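Local structure of NADH oxidoreductase (Mesorhizobium loti, 3PI7) at residues V56-I61 and R139-A144; G84-G89 and G143-V148; P234-D239 and R256-I261; A246-N251 and V271-G276. The protein probably binds NADPH and acts as an oxidoreductase on it, a putative quinone reductase that joins a GroES-like fold to an NAD(P)-binding Rossmann fold. All coordinates share one frame; numbering follows the deposited sequence.

Contact 1: residues V56-I61 and R139-A144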
loop_
_atom_site.group_PDB
_atom_site.type_symbol
_atom_site.label_atom_id
_atom_site.label_comp_id
_atom_site.label_asym_id
_atom_site.label_seq_id
_atom_site.Cartn_x
_atom_site.Cartn_y
_atom_site.Cartn_z
ATOM N N VAL A 56 22.298 -6.595 -33.051
ATOM C CA VAL A 56 22.735 -6.475 -31.672
ATOM C C VAL A 56 24.230 -6.602 -31.524
ATOM O O VAL A 56 24.831 -7.598 -31.961
ATOM C CB VAL A 56 22.015 -7.523 -30.768
ATOM C CG1 VAL A 56 22.380 -7.299 -29.317
ATOM C CG2 VAL A 56 20.501 -7.468 -30.952
ATOM N N ASN A 57 24.819 -5.592 -30.848
ATOM C CA ASN A 57 26.236 -5.585 -30.545
ATOM C C ASN A 57 26.453 -6.224 -29.172
ATOM O O ASN A 57 27.285 -7.116 -29.041
ATOM C CB ASN A 57 26.799 -4.156 -30.603
ATOM C CG ASN A 57 28.268 -4.092 -30.264
ATOM O OD1 ASN A 57 29.037 -5.018 -30.532
ATOM N ND2 ASN A 57 28.700 -2.978 -29.724
ATOM N N LEU A 58 25.688 -5.783 -28.161
ATOM C CA LEU A 58 25.779 -6.275 -26.787
ATOM C C LEU A 58 24.401 -6.270 -26.179
ATOM O O LEU A 58 23.643 -5.336 -26.429
ATOM C CB LEU A 58 26.724 -5.388 -25.933
ATOM C CG LEU A 58 28.232 -5.373 -26.225
ATOM C CD1 LEU A 58 28.908 -4.198 -25.534
ATOM C CD2 LEU A 58 28.911 -6.665 -25.774
ATOM N N ALA A 59 24.071 -7.277 -25.384
ATOM C CA ALA A 59 22.771 -7.287 -24.726
ATOM C C ALA A 59 23.002 -7.390 -23.225
ATOM O O ALA A 59 23.919 -8.074 -22.800
ATOM C CB ALA A 59 21.920 -8.455 -25.237
ATOM N N SER A 60 22.234 -6.658 -22.436
ATOM C CA SER A 60 22.331 -6.735 -20.979
ATOM C C SER A 60 21.579 -7.927 -20.457
ATOM O O SER A 60 20.667 -8.441 -21.116
ATOM C CB SER A 60 21.729 -5.497 -20.317
ATOM O OG SER A 60 22.437 -4.298 -20.525
ATOM N N ILE A 61 21.899 -8.319 -19.231
ATOM C CA ILE A 61 21.142 -9.310 -18.471
ATOM C C ILE A 61 20.710 -8.608 -17.198
ATOM O O ILE A 61 21.567 -8.204 -16.399
ATOM C CB ILE A 61 21.861 -10.639 -18.177
ATOM C CG1 ILE A 61 22.427 -11.269 -19.462
ATOM C CG2 ILE A 61 20.891 -11.609 -17.439
ATOM C CD1 ILE A 61 23.476 -12.320 -19.157
ATOM N N ARG A 139 30.223 5.395 -25.669
ATOM C CA ARG A 139 30.687 4.008 -25.733
ATOM C C ARG A 139 29.571 3.083 -25.988
ATOM O O ARG A 139 28.472 3.271 -25.448
ATOM C CB ARG A 139 31.381 3.571 -24.424
ATOM C CG ARG A 139 32.805 4.103 -24.286
ATOM N N ASP A 140 29.866 2.016 -26.736
ATOM C CA ASP A 140 28.926 0.932 -27.028
ATOM C C ASP A 140 28.492 0.222 -25.724
ATOM O O ASP A 140 27.288 0.025 -25.530
ATOM C CB ASP A 140 29.552 -0.070 -28.019
ATOM C CG ASP A 140 29.633 0.461 -29.437
ATOM O OD1 ASP A 140 28.658 1.113 -29.884
ATOM O OD2 ASP A 140 30.665 0.215 -30.109
ATOM N N GLU A 141 29.582 0.061 -24.717
ATOM C CA GLU A 141 29.340 -0.645 -23.445
ATOM C C GLU A 141 28.372 0.138 -22.528
ATOM O O GLU A 141 27.744 -0.441 -21.630
ATOM C CB GLU A 141 30.674 -0.891 -22.703
ATOM C CG GLU A 141 31.612 -1.873 -23.398
ATOM C CD GLU A 141 32.565 -1.318 -24.447
ATOM O OE1 GLU A 141 32.347 -0.184 -24.935
ATOM O OE2 GLU A 141 33.527 -2.038 -24.796
ATOM N N ASP A 142 28.276 1.458 -22.742
ATOM C CA ASP A 142 27.391 2.325 -21.952
ATOM C C ASP A 142 25.957 2.197 -22.532
ATOM O O ASP A 142 24.972 2.099 -21.782
ATOM C CB ASP A 142 27.924 3.766 -21.951
ATOM C CG ASP A 142 29.189 3.911 -21.111
ATOM O OD1 ASP A 142 29.297 3.208 -20.067
ATOM O OD2 ASP A 142 30.086 4.705 -21.510
ATOM N N GLY A 143 25.893 2.065 -23.858
ATOM C CA GLY A 143 24.641 1.888 -24.581
ATOM C C GLY A 143 23.865 0.631 -24.241
ATOM O O GLY A 143 22.641 0.679 -24.255
ATOM N N ALA A 144 24.530 -0.503 -23.952
ATOM C CA ALA A 144 23.822 -1.757 -23.734
ATOM C C ALA A 144 23.025 -1.786 -22.452
ATOM O O ALA A 144 22.088 -2.555 -22.363
ATOM C CB ALA A 144 24.779 -2.945 -23.767
#
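Ser60 OG gives its proton to Ala144 O across a distance of 2.6 Å, the one hydrogen bond that ties residues 56-61 to residues 139-144. The donor does not lie on a carbonyl lone pair: it stands above the carbonyl plane, 56° out of it, and the C=O...donor angle is only 112°. The hydroxyl is set there by a chi1 of -68°, which keeps OG beside the backbone N of Ser60. Below this bond the methyl of Ala144 packs on Leu58, CB to CB at 3.8 Å, and is equally close to the Leu58 carbonyl oxygen. In the conformers described here, each one of two, Leu58 then reaches on with one branch, its CD1 lying 4.1 Å from Glu141 CA and touching Glu141 CG as well. At the outer end, again in one of two conformers, the amide of Asn57 brings ND2 to within 3.5 Å of Asp140 CB; the amide and carboxylate planes stand nearly perpendicular. The carboxylate itself is engaged by Arg107, with which Asp140 OD1 forms a salt bridge.

The strand 58-60 belongs to the sheet of the GroES-like fold, where Asn57 and Leu58 both face Val88 in a classic beta bulge. The short helix 140-143, with Arg139 at its N-cap position, rests against this corner. A single buried serine proton thus pins the chain just beyond the helix, apolar carbon fills the space between, and the charged Asp140 turns its polar end to a partner of its own, so the contact grades from a buried hydroxyl to a more exposed rim.

Contact 2: residues G84-G89 and G143-V148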
loop_
_atom_site.group_PDB
_atom_site.type_symbol
_atom_site.label_atom_id
_atom_site.label_comp_id
_atom_site.label_asym_id
_atom_site.label_seq_id
_atom_site.Cartn_x
_atom_site.Cartn_y
_atom_site.Cartn_z
ATOM N N GLY A 84 15.465 -11.342 -23.747
ATOM C CA GLY A 84 16.360 -10.200 -23.625
ATOM C C GLY A 84 15.613 -8.909 -23.820
ATOM O O GLY A 84 15.020 -8.661 -24.879
ATOM N N PHE A 85 15.623 -8.083 -22.805
ATOM C CA PHE A 85 14.845 -6.852 -22.887
ATOM C C PHE A 85 15.622 -5.672 -23.419
ATOM O O PHE A 85 14.977 -4.743 -23.893
ATOM C CB PHE A 85 14.269 -6.490 -21.516
ATOM C CG PHE A 85 13.092 -7.345 -21.109
ATOM C CD1 PHE A 85 12.010 -7.523 -21.965
ATOM C CD2 PHE A 85 13.047 -7.940 -19.852
ATOM C CE1 PHE A 85 10.941 -8.351 -21.600
ATOM C CE2 PHE A 85 11.954 -8.719 -19.468
ATOM C CZ PHE A 85 10.917 -8.934 -20.351
ATOM N N GLU A 86 16.945 -5.614 -23.262
ATOM C CA GLU A 86 17.667 -4.441 -23.729
ATOM C C GLU A 86 19.034 -4.755 -24.315
ATOM O O GLU A 86 19.644 -5.773 -24.018
ATOM C CB GLU A 86 17.825 -3.351 -22.628
ATOM C CG GLU A 86 18.922 -3.539 -21.600
ATOM C CD GLU A 86 19.108 -2.478 -20.521
ATOM O OE1 GLU A 86 18.957 -1.257 -20.788
ATOM O OE2 GLU A 86 19.456 -2.889 -19.394
ATOM N N GLY A 87 19.550 -3.794 -25.058
ATOM C CA GLY A 87 20.896 -3.908 -25.576
ATOM C C GLY A 87 21.304 -2.680 -26.336
ATOM O O GLY A 87 20.663 -1.613 -26.254
ATOM N N VAL A 88 22.361 -2.853 -27.102
ATOM C CA VAL A 88 22.857 -1.804 -27.966
ATOM C C VAL A 88 23.120 -2.447 -29.317
ATOM O O VAL A 88 23.586 -3.598 -29.418
ATOM C CB VAL A 88 24.108 -1.089 -27.384
ATOM C CG1 VAL A 88 25.282 -2.058 -27.263
ATOM C CG2 VAL A 88 24.503 0.143 -28.213
ATOM N N GLY A 89 22.880 -1.681 -30.357
ATOM C CA GLY A 89 23.174 -2.200 -31.677
ATOM C C GLY A 89 22.908 -1.179 -32.739
ATOM O O GLY A 89 22.568 -0.037 -32.434
ATOM N N GLY A 143 25.893 2.065 -23.858
ATOM C CA GLY A 143 24.641 1.888 -24.581
ATOM C C GLY A 143 23.865 0.631 -24.241
ATOM O O GLY A 143 22.641 0.679 -24.255
ATOM N N ALA A 144 24.530 -0.503 -23.952
ATOM C CA ALA A 144 23.822 -1.757 -23.734
ATOM C C ALA A 144 23.025 -1.786 -22.452
ATOM O O ALA A 144 22.088 -2.555 -22.363
ATOM C CB ALA A 144 24.779 -2.945 -23.767
ATOM N N ALA A 145 23.374 -0.940 -21.480
ATOM C CA ALA A 145 22.679 -0.884 -20.204
ATOM C C ALA A 145 22.196 0.553 -19.891
ATOM O O ALA A 145 21.990 0.888 -18.734
ATOM C CB ALA A 145 23.606 -1.384 -19.116
HETATM N N MSE A 146 21.990 1.360 -20.947
HETATM C CA MSE A 146 21.601 2.768 -20.803
HETATM C C MSE A 146 20.116 2.946 -20.457
HETATM O O MSE A 146 19.760 3.999 -19.924
HETATM C CB MSE A 146 21.959 3.568 -22.086
HETATM C CG MSE A 146 21.657 5.076 -21.998
HETATM SE SE MSE A 146 21.992 6.053 -23.641
HETATM C CE MSE A 146 23.952 6.086 -23.486
ATOM N N ILE A 147 19.259 1.987 -20.740
ATOM C CA ILE A 147 17.836 2.207 -20.488
ATOM C C ILE A 147 17.294 1.729 -19.162
ATOM O O ILE A 147 16.785 2.566 -18.431
ATOM C CB ILE A 147 16.993 1.618 -21.667
ATOM C CG1 ILE A 147 17.309 2.373 -22.976
ATOM C CG2 ILE A 147 15.461 1.615 -21.367
ATOM C CD1 ILE A 147 16.751 1.687 -24.207
ATOM N N VAL A 148 17.279 0.418 -18.898
ATOM C CA VAL A 148 16.533 -0.156 -17.781
ATOM C C VAL A 148 16.981 0.396 -16.440
ATOM O O VAL A 148 16.184 1.062 -15.783
ATOM C CB VAL A 148 16.531 -1.708 -17.786
ATOM C CG1 VAL A 148 15.804 -2.258 -16.549
ATOM C CG2 VAL A 148 15.888 -2.241 -19.073
HETATM O O HOH W 1 20.035 -0.105 -23.278
HETATM O O HOH W 2 20.333 -0.994 -17.661
#
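Glu86 sends its side chain across to the loop 143-148 and lays its carboxylate obliquely against Val148, with CD 3.5 Å from Val148 CG2. The chain leaves the backbone with CG between N and the carbonyl carbon (chi1 80°) and is extended beyond it, which carries OE1 to the backbone amides at the start of helix 148-163. Val148 N donates to Glu86 OE1 over 3.0 Å in a nearly straight bond of 174°, arriving from above the carboxylate plane. Ile147 N adds a weak bond to the same oxygen. Two waters extend the grip: one lies 2.9 Å from both Glu86 OE1 and Gly143 O, bridging them, and the other links Glu86 OE2 to Ala145 O, 2.7 Å from each. OE2 is also bonded to Asn62 ND2.

The strand 86-94 is part of the GroES-like sheet, and the loop, which contains a type I turn from Gly143 to Met146 (selenomethionine), leads from helix 140-143 into helix 148-163. Without the carboxylate of Glu86, as with an alanine here, the amide of Val148 and both bridging waters would probably be left without their mate.

Two residues along, Val88 stands over the start of the turn. Val88 CG1 meets the methyl of Ala144 at 3.6 Å, while Val88 CB sits 3.5 Å from Ala144 N and CG2 faces the CA of Gly143. Gly143 has to be small at this point: a beta carbon on it would lie 2.8 Å from Val88 CG2, a clash.

Contact 3: residues P234-D239 and R256-I261. With PO4 (phosphate ion), chain F.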
loop_
_atom_site.group_PDB
_atom_site.type_symbol
_atom_site.label_atom_id
_atom_site.label_comp_id
_atom_site.label_asym_id
_atom_site.label_seq_id
_atom_site.Cartn_x
_atom_site.Cartn_y
_atom_site.Cartn_z
ATOM N N PRO A 234 13.837 7.770 7.508
ATOM C CA PRO A 234 13.493 7.762 6.071
ATOM C C PRO A 234 12.004 7.580 5.826
ATOM O O PRO A 234 11.321 6.935 6.621
ATOM C CB PRO A 234 14.238 6.510 5.552
ATOM C CG PRO A 234 14.269 5.592 6.734
ATOM C CD PRO A 234 14.536 6.521 7.896
ATOM N N ARG A 235 11.523 8.078 4.707
ATOM C CA ARG A 235 10.123 7.855 4.365
ATOM C C ARG A 235 9.988 7.001 3.123
ATOM O O ARG A 235 8.985 6.309 2.985
ATOM C CB ARG A 235 9.378 9.186 4.221
ATOM C CG ARG A 235 8.962 9.739 5.607
ATOM C CD ARG A 235 7.954 10.881 5.528
ATOM N NE ARG A 235 8.381 12.007 4.693
ATOM C CZ ARG A 235 9.238 12.957 5.067
ATOM N NH1 ARG A 235 9.797 12.922 6.273
ATOM N NH2 ARG A 235 9.547 13.945 4.238
ATOM N N ILE A 236 10.995 6.986 2.242
ATOM C CA ILE A 236 10.868 6.174 1.042
ATOM C C ILE A 236 11.624 4.921 1.183
ATOM O O ILE A 236 12.792 4.955 1.530
ATOM C CB ILE A 236 11.326 6.927 -0.243
ATOM C CG1 ILE A 236 10.530 8.241 -0.414
ATOM C CG2 ILE A 236 11.248 6.041 -1.497
ATOM C CD1 ILE A 236 8.946 8.025 -0.699
ATOM N N PHE A 237 10.958 3.796 0.857
ATOM C CA PHE A 237 11.620 2.496 0.855
ATOM C C PHE A 237 11.429 1.898 -0.527
ATOM O O PHE A 237 10.300 1.575 -0.911
ATOM C CB PHE A 237 11.026 1.617 1.976
ATOM C CG PHE A 237 11.350 0.143 1.946
ATOM C CD1 PHE A 237 12.585 -0.314 1.464
ATOM C CD2 PHE A 237 10.438 -0.793 2.410
ATOM C CE1 PHE A 237 12.872 -1.679 1.421
ATOM C CE2 PHE A 237 10.754 -2.161 2.420
ATOM C CZ PHE A 237 11.979 -2.589 1.957
ATOM N N LEU A 238 12.538 1.756 -1.274
ATOM C CA LEU A 238 12.538 1.184 -2.624
ATOM C C LEU A 238 12.897 -0.268 -2.447
ATOM O O LEU A 238 14.012 -0.593 -2.024
ATOM C CB LEU A 238 13.515 1.936 -3.566
ATOM C CG LEU A 238 13.300 3.455 -3.661
ATOM C CD1 LEU A 238 14.360 4.104 -4.587
ATOM C CD2 LEU A 238 11.913 3.767 -4.183
ATOM N N ASP A 239 11.935 -1.142 -2.710
ATOM C CA ASP A 239 12.125 -2.548 -2.414
ATOM C C ASP A 239 12.134 -3.458 -3.643
ATOM O O ASP A 239 11.117 -3.590 -4.326
ATOM C CB ASP A 239 10.992 -2.970 -1.468
ATOM C CG ASP A 239 11.000 -4.432 -1.044
ATOM O OD1 ASP A 239 12.104 -5.028 -0.961
ATOM O OD2 ASP A 239 9.912 -4.960 -0.755
ATOM N N ARG A 256 4.364 7.859 7.829
ATOM C CA ARG A 256 4.237 8.334 6.461
ATOM C C ARG A 256 5.189 7.599 5.510
ATOM O O ARG A 256 5.362 8.029 4.377
ATOM C CB ARG A 256 4.426 9.856 6.376
ATOM C CG ARG A 256 3.479 10.601 7.301
ATOM C CD ARG A 256 3.324 12.069 6.983
ATOM N NE ARG A 256 2.317 12.650 7.883
ATOM C CZ ARG A 256 1.003 12.579 7.680
ATOM N NH1 ARG A 256 0.520 11.980 6.595
ATOM N NH2 ARG A 256 0.161 13.097 8.565
ATOM N N ALA A 257 5.736 6.463 5.947
ATOM C CA ALA A 257 6.600 5.653 5.118
ATOM C C ALA A 257 5.855 5.097 3.927
ATOM O O ALA A 257 4.677 4.751 4.034
ATOM C CB ALA A 257 7.175 4.517 5.915
ATOM N N ARG A 258 6.545 5.079 2.781
ATOM C CA ARG A 258 6.015 4.534 1.524
ATOM C C ARG A 258 6.886 3.351 1.120
ATOM O O ARG A 258 8.111 3.501 0.914
ATOM C CB ARG A 258 6.017 5.596 0.424
ATOM C CG ARG A 258 5.021 6.720 0.669
ATOM C CD ARG A 258 5.271 7.850 -0.293
ATOM N NE ARG A 258 5.113 7.452 -1.688
ATOM C CZ ARG A 258 5.512 8.199 -2.716
ATOM N NH1 ARG A 258 6.114 9.363 -2.506
ATOM N NH2 ARG A 258 5.323 7.782 -3.959
ATOM N N TRP A 259 6.274 2.181 1.051
ATOM C CA TRP A 259 6.957 0.944 0.653
ATOM C C TRP A 259 6.688 0.813 -0.817
ATOM O O TRP A 259 5.528 0.651 -1.206
ATOM C CB TRP A 259 6.360 -0.199 1.468
ATOM C CG TRP A 259 6.871 -1.589 1.226
ATOM C CD1 TRP A 259 7.878 -1.995 0.393
ATOM C CD2 TRP A 259 6.448 -2.746 1.945
ATOM N NE1 TRP A 259 8.078 -3.353 0.526
ATOM C CE2 TRP A 259 7.174 -3.845 1.441
ATOM C CE3 TRP A 259 5.427 -2.981 2.891
ATOM C CZ2 TRP A 259 6.977 -5.149 1.923
ATOM C CZ3 TRP A 259 5.234 -4.269 3.370
ATOM C CH2 TRP A 259 6.025 -5.327 2.920
ATOM N N ILE A 260 7.719 1.057 -1.627
ATOM C CA ILE A 260 7.601 1.078 -3.087
ATOM C C ILE A 260 8.247 -0.172 -3.642
ATOM O O ILE A 260 9.462 -0.319 -3.622
ATOM C CB ILE A 260 8.210 2.360 -3.686
ATOM C CG1 ILE A 260 7.548 3.601 -3.053
ATOM C CG2 ILE A 260 8.047 2.338 -5.235
ATOM C CD1 ILE A 260 8.076 4.953 -3.500
ATOM N N ILE A 261 7.408 -1.110 -4.047
ATOM C CA ILE A 261 7.885 -2.422 -4.498
ATOM C C ILE A 261 8.163 -2.354 -5.992
ATOM O O ILE A 261 7.270 -1.987 -6.751
ATOM C CB ILE A 261 6.820 -3.497 -4.149
ATOM C CG1 ILE A 261 6.770 -3.680 -2.613
ATOM C CG2 ILE A 261 7.155 -4.816 -4.872
ATOM C CD1 ILE A 261 5.705 -4.668 -2.029
HETATM P P PO4 F . 2.443 14.341 11.356
HETATM O O1 PO4 F . 3.426 13.699 10.289
HETATM O O2 PO4 F . 2.699 13.808 12.822
HETATM O O3 PO4 F . 0.976 13.924 10.994
HETATM O O4 PO4 F . 2.622 15.903 11.326
#
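The rings of Phe237 and Trp259 lie side by side in an offset stack, the phenyl and the five-membered ring having centroids 4.7 Å apart and planes at 20°. Phe237 CD2 rides over one face of the indole, 3.5 Å from Trp259 CD1, while Ile261 CD1 sits over an indole face near the rim. Asp239 CB lies against a face of the phenyl ring. At the indole edge, Trp259 NE1 donates to Asp239 OD2 in a bond of 2.8 Å that is practically in the ring plane; the oxygen is met on its anti side but well out of the carboxylate plane. Trp259 and Asp239 stand on the same face of the sheet, and with CG anti to the backbone N in both (chi1 179°) the two groups run out alongside each other. The other carboxylate oxygen, OD1, is bound by Thr171 OG1 and the amides of Val241 and Thr242.

The strands 236-239 and 258-261 are neighbours in the parallel six-stranded Rossmann sheet, joined through helix 243-252 as a beta-alpha-beta unit. A leucine in place of Trp259 is likely to deprive Asp239 OD2 of its indole donor and Phe237 of its stacking partner.

Four backbone bonds zip the strands together, among them Ile260 N to Phe237 O at 2.7 Å. On the other face Ile236 CD1 lies 3.6 Å from Arg258 NH1, and Arg258 NE makes a salt bridge with Glu286. At the outer end Arg256, salt-bridged to Glu292 of the second subunit, holds a phosphate ion, probably from the crystallisation liquor: NE to O1 at 2.8 Å and NH2 to O3 at 2.7 Å.

Contact 4: residues A246-N251 and V271-G276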
loop_
_atom_site.group_PDB
_atom_site.type_symbol
_atom_site.label_atom_id
_atom_site.label_comp_id
_atom_site.label_asym_id
_atom_site.label_seq_id
_atom_site.Cartn_x
_atom_site.Cartn_y
_atom_site.Cartn_z
ATOM N N ALA A 246 11.680 -7.233 3.731
ATOM C CA ALA A 246 10.979 -5.980 3.452
ATOM C C ALA A 246 9.867 -5.718 4.484
ATOM O O ALA A 246 9.614 -4.558 4.831
ATOM C CB ALA A 246 10.437 -6.005 2.044
ATOM N N SER A 247 9.230 -6.793 4.975
ATOM C CA SER A 247 8.186 -6.707 6.001
ATOM C C SER A 247 8.758 -6.057 7.263
ATOM O O SER A 247 8.126 -5.163 7.836
ATOM C CB SER A 247 7.644 -8.095 6.321
ATOM O OG SER A 247 6.722 -8.014 7.395
ATOM N N ALA A 248 9.965 -6.490 7.675
ATOM C CA ALA A 248 10.675 -5.977 8.852
ATOM C C ALA A 248 11.062 -4.534 8.667
ATOM O O ALA A 248 10.885 -3.720 9.578
ATOM C CB ALA A 248 11.919 -6.817 9.115
ATOM N N ILE A 249 11.594 -4.191 7.474
ATOM C CA ILE A 249 12.007 -2.815 7.204
ATOM C C ILE A 249 10.791 -1.892 7.300
ATOM O O ILE A 249 10.825 -0.928 8.024
ATOM C CB ILE A 249 12.686 -2.736 5.820
ATOM C CG1 ILE A 249 14.070 -3.431 5.878
ATOM C CG2 ILE A 249 12.806 -1.265 5.351
ATOM C CD1 ILE A 249 14.671 -3.634 4.498
ATOM N N PHE A 250 9.722 -2.198 6.550
ATOM C CA PHE A 250 8.515 -1.402 6.566
ATOM C C PHE A 250 7.991 -1.202 7.983
ATOM O O PHE A 250 7.656 -0.084 8.370
ATOM C CB PHE A 250 7.460 -2.085 5.708
ATOM C CG PHE A 250 6.169 -1.310 5.619
ATOM C CD1 PHE A 250 6.135 -0.049 5.022
ATOM C CD2 PHE A 250 4.968 -1.873 6.057
ATOM C CE1 PHE A 250 4.934 0.642 4.881
ATOM C CE2 PHE A 250 3.763 -1.190 5.900
ATOM C CZ PHE A 250 3.754 0.063 5.310
ATOM N N ASN A 251 7.947 -2.279 8.765
ATOM C CA ASN A 251 7.474 -2.229 10.139
ATOM C C ASN A 251 8.279 -1.240 11.004
ATOM O O ASN A 251 7.710 -0.547 11.853
ATOM C CB ASN A 251 7.579 -3.629 10.734
ATOM C CG ASN A 251 6.969 -3.763 12.107
ATOM O OD1 ASN A 251 7.667 -3.990 13.101
ATOM N ND2 ASN A 251 5.680 -3.583 12.189
ATOM N N VAL A 271 4.449 -10.065 4.391
ATOM C CA VAL A 271 3.463 -9.787 5.434
ATOM C C VAL A 271 3.463 -8.310 5.775
ATOM O O VAL A 271 4.524 -7.709 5.880
ATOM C CB VAL A 271 3.745 -10.656 6.700
ATOM C CG1 VAL A 271 2.867 -10.250 7.884
ATOM C CG2 VAL A 271 3.585 -12.146 6.409
ATOM N N ILE A 272 2.283 -7.725 5.956
ATOM C CA ILE A 272 2.141 -6.383 6.554
ATOM C C ILE A 272 2.039 -6.724 8.040
ATOM O O ILE A 272 0.963 -7.123 8.523
ATOM C CB ILE A 272 0.931 -5.610 6.017
ATOM C CG1 ILE A 272 0.962 -5.494 4.478
ATOM C CG2 ILE A 272 0.874 -4.234 6.694
ATOM C CD1 ILE A 272 -0.418 -5.082 3.821
ATOM N N ARG A 273 3.178 -6.650 8.744
ATOM C CA ARG A 273 3.267 -7.063 10.139
ATOM C C ARG A 273 2.240 -6.369 11.031
ATOM O O ARG A 273 1.589 -7.036 11.835
ATOM C CB ARG A 273 4.672 -6.814 10.703
ATOM C CG ARG A 273 4.905 -7.583 12.001
ATOM C CD ARG A 273 6.278 -7.310 12.577
ATOM N NE ARG A 273 7.349 -7.885 11.753
ATOM C CZ ARG A 273 8.643 -7.781 12.038
ATOM N NH1 ARG A 273 9.039 -7.121 13.118
ATOM N NH2 ARG A 273 9.551 -8.329 11.240
ATOM N N GLU A 274 2.099 -5.051 10.891
ATOM C CA GLU A 274 1.164 -4.298 11.724
ATOM C C GLU A 274 0.303 -3.432 10.840
ATOM O O GLU A 274 0.670 -2.280 10.584
ATOM C CB GLU A 274 1.944 -3.430 12.729
ATOM C CG GLU A 274 2.680 -4.190 13.823
ATOM C CD GLU A 274 1.836 -5.037 14.763
ATOM O OE1 GLU A 274 0.697 -4.630 15.089
ATOM O OE2 GLU A 274 2.331 -6.109 15.186
ATOM N N PRO A 275 -0.821 -3.952 10.301
ATOM C CA PRO A 275 -1.651 -3.118 9.420
ATOM C C PRO A 275 -2.126 -1.820 10.077
ATOM O O PRO A 275 -2.354 -0.846 9.364
ATOM C CB PRO A 275 -2.847 -4.030 9.069
ATOM C CG PRO A 275 -2.299 -5.394 9.205
ATOM C CD PRO A 275 -1.392 -5.305 10.424
ATOM N N GLY A 276 -2.159 -1.775 11.421
ATOM C CA GLY A 276 -2.492 -0.561 12.169
ATOM C C GLY A 276 -1.573 0.600 11.809
ATOM O O GLY A 276 -1.966 1.769 11.920
HETATM O O HOH W 3 5.403 -4.930 7.779
HETATM O O HOH W 4 4.186 -3.172 9.726
#
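Ser247, in the conformer described, opens the contact by donating OG to Val271 O at 2.7 Å, from above the carbonyl plane. This joins helix 243-252, the crossover helix of a Rossmann beta-alpha-beta unit, to the strand 270-272, which pairs antiparallel with a strand of the second subunit so that the sheet continues across the interface. With OG anti to the backbone N (chi1 175°), the hydroxyl is turned to Val271 O. The carbonyl of the same serine takes a proton from a water that also accepts from Arg273 N, a second, bridged link to the strand end.

One residue on, Ala248 CB touches Arg273 NH2 at 3.5 Å in one of two arginine conformers; that nitrogen forms a salt bridge with Glu222. Phe250 turns the edge of its ring to Ile272, CE2 to CG2 being 4.3 Å apart. Asn251 then crosses Arg273 at about a right angle, its CB over one face of the guanidinium and its CG 3.6 Å from Arg273 CD. The amide and guanidinium planes are 41° apart, and Asn251 OD1 is bonded to Arg226. On the other branch of this amide, Asn251 ND2 packs on Glu274 CG and donates, at 2.9 Å, to a water that also accepts from Glu274 N.

In the fold
Contacts 1 and 2 work on one patch of the GroES-like fold: they share Gly143 and Ala144, their strands 58-60 and 86-94 are neighbours in one sheet, and their centres lie about 5 Å apart. Contact 2 is the more buried, a carboxylate with waters inside the fold, whereas contact 1 runs out to a partly exposed rim. Contacts 3 and 4 belong to the Rossmann part, on the opposite side of the chain's centre, with helix 243-252 connecting the strands of contact 3 along the chain and packing on their sheet. There the sheet core is aromatic and backbone-bonded, and contact 4, farther out, is polar and water-bridged. Both also touch the second subunit.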